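Local coordinates for protein Epf (Streptococcus pyogenes, PDB 4ES8) that is a cell-surface adhesin that binds to cells through an N-terminal domain containing a carbohydrate-binding module, at residues 161-164 and 165-169. Residues are numbered along the deposited sequence; the frame is centred on the assembly and turned at random.
Sequences GEEQ and GFKQR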
loop_
_atom_site.group_PDB
_atom_site.type_symbol
_atom_site.label_atom_id
_atom_site.label_comp_id
_atom_site.label_asym_id
_atom_site.label_seq_id
_atom_site.Cartn_x
_atom_site.Cartn_y
_atom_site.Cartn_z
ATOM N N GLY A 161 -5.474 -11.897 -12.585
ATOM C CA GLY A 161 -6.458 -12.481 -13.499
ATOM C C GLY A 161 -7.417 -11.553 -14.217
ATOM O O GLY A 161 -8.297 -12.028 -14.939
ATOM N N GLU A 162 -7.312 -10.235 -13.985
ATOM C CA GLU A 162 -8.244 -9.256 -14.581
ATOM C C GLU A 162 -7.565 -7.990 -15.020
ATOM O O GLU A 162 -6.409 -7.723 -14.667
ATOM C CB GLU A 162 -9.327 -8.798 -13.569
ATOM C CG GLU A 162 -9.709 -9.794 -12.531
ATOM C CD GLU A 162 -11.077 -9.617 -11.930
ATOM O OE1 GLU A 162 -11.514 -8.473 -11.670
ATOM O OE2 GLU A 162 -11.669 -10.666 -11.619
ATOM N N GLU A 163 -8.339 -7.166 -15.726
ATOM C CA GLU A 163 -7.893 -5.866 -16.218
ATOM C C GLU A 163 -8.569 -4.736 -15.502
ATOM O O GLU A 163 -9.730 -4.863 -15.106
ATOM C CB GLU A 163 -8.236 -5.678 -17.724
ATOM C CG GLU A 163 -7.729 -6.752 -18.661
ATOM C CD GLU A 163 -8.458 -8.069 -18.546
ATOM O OE1 GLU A 163 -9.703 -8.068 -18.683
ATOM O OE2 GLU A 163 -7.801 -9.087 -18.243
ATOM N N GLN A 164 -7.896 -3.575 -15.463
ATOM C CA GLN A 164 -8.530 -2.355 -14.965
ATOM C C GLN A 164 -9.400 -1.772 -16.102
ATOM O O GLN A 164 -9.360 -2.237 -17.242
ATOM C CB GLN A 164 -7.491 -1.344 -14.467
ATOM C CG GLN A 164 -6.845 -1.812 -13.184
ATOM C CD GLN A 164 -5.787 -0.847 -12.745
ATOM O OE1 GLN A 164 -4.705 -0.786 -13.346
ATOM N NE2 GLN A 164 -6.092 -0.069 -11.699
ATOM N N GLY A 165 -10.198 -0.779 -15.760
ATOM C CA GLY A 165 -11.200 -0.223 -16.652
ATOM C C GLY A 165 -12.534 -0.846 -16.282
ATOM O O GLY A 165 -12.574 -1.932 -15.685
ATOM N N PHE A 166 -13.630 -0.167 -16.616
ATOM C CA PHE A 166 -14.952 -0.684 -16.268
ATOM C C PHE A 166 -15.286 -1.912 -17.081
ATOM O O PHE A 166 -15.314 -1.863 -18.320
ATOM C CB PHE A 166 -16.044 0.373 -16.471
ATOM C CG PHE A 166 -16.005 1.463 -15.428
ATOM C CD1 PHE A 166 -16.630 1.290 -14.199
ATOM C CD2 PHE A 166 -15.310 2.643 -15.662
ATOM C CE1 PHE A 166 -16.570 2.287 -13.225
ATOM C CE2 PHE A 166 -15.282 3.659 -14.696
ATOM C CZ PHE A 166 -15.899 3.462 -13.475
ATOM N N LYS A 167 -15.584 -2.999 -16.377
ATOM C CA LYS A 167 -15.893 -4.290 -16.990
ATOM C C LYS A 167 -16.863 -5.060 -16.135
ATOM O O LYS A 167 -16.985 -4.808 -14.935
ATOM C CB LYS A 167 -14.587 -5.147 -17.079
ATOM C CG LYS A 167 -13.481 -4.591 -17.964
ATOM C CD LYS A 167 -12.472 -5.656 -18.301
ATOM C CE LYS A 167 -11.662 -5.238 -19.514
ATOM N NZ LYS A 167 -11.334 -6.401 -20.396
ATOM N N GLN A 168 -17.512 -6.072 -16.731
ATOM C CA GLN A 168 -18.218 -7.058 -15.933
ATOM C C GLN A 168 -17.133 -7.931 -15.273
ATOM O O GLN A 168 -16.093 -8.188 -15.903
ATOM C CB GLN A 168 -19.127 -7.928 -16.828
ATOM C CG GLN A 168 -20.329 -7.190 -17.375
ATOM C CD GLN A 168 -21.305 -8.204 -17.934
ATOM O OE1 GLN A 168 -20.991 -8.967 -18.848
ATOM N NE2 GLN A 168 -22.484 -8.277 -17.349
ATOM N N ARG A 169 -17.318 -8.343 -14.017
ATOM C CA ARG A 169 -16.323 -9.155 -13.333
ATOM C C ARG A 169 -16.967 -10.335 -12.645
ATOM O O ARG A 169 -18.132 -10.244 -12.231
ATOM C CB ARG A 169 -15.565 -8.311 -12.265
ATOM C CG ARG A 169 -14.851 -7.101 -12.860
ATOM C CD ARG A 169 -14.065 -6.298 -11.833
ATOM N NE ARG A 169 -13.585 -5.091 -12.511
ATOM C CZ ARG A 169 -12.447 -5.014 -13.198
ATOM N NH1 ARG A 169 -11.558 -6.008 -13.144
ATOM N NH2 ARG A 169 -12.148 -3.913 -13.874
#
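Arg169 reaches across the mouth of a loop and takes the backbone carbonyl of Glu163 end-on: NH1 and NH2 each donate to Glu163 O, both at 2.9 Å. The oxygen lies at the edge of the guanidinium, near its plane; NH2 approaches within the carbonyl plane, whereas NH1 is tilted 31° from it. NH1 also donates to Glu162 OE1 at 2.9 Å, a nearly straight hydrogen bond (N-H...O 161°) within a salt bridge, from the anti side and somewhat out of the carboxylate plane. Held at its edge by Glu162 OE1 and Glu163 O, the guanidinium has its rotation fixed; carboxylate and guanidinium planes lie 24° apart. An arginine chain extended from CG to NE spans the gap. The loop runs from edge strand 154-159 of one antiparallel sheet to its neighbour 172-180 and lies along strand 127-135 of the other large sheet of the adhesin domain, where Lys167 and Val129 share backbone hydrogen bonds. Lys167 CB lies over the rim of one guanidinium face, 4.1 Å above the plane, and the chain runs on to a salt bridge from NZ to Glu163 OE1 (2.9 Å). Glu163 bends at chi2, bringing its carboxylate to that ammonium. Val129 O accepts from Arg169 NE, and Tyr131 makes a cation-pi contact with the same arginine. Lys174 NZ forms a salt bridge with Glu162 OE2, while Gln164 NE2 donates to Tyr131 O and Glu150 OE2; the Gln164 side chain is about 5 Å from a bound sodium ion.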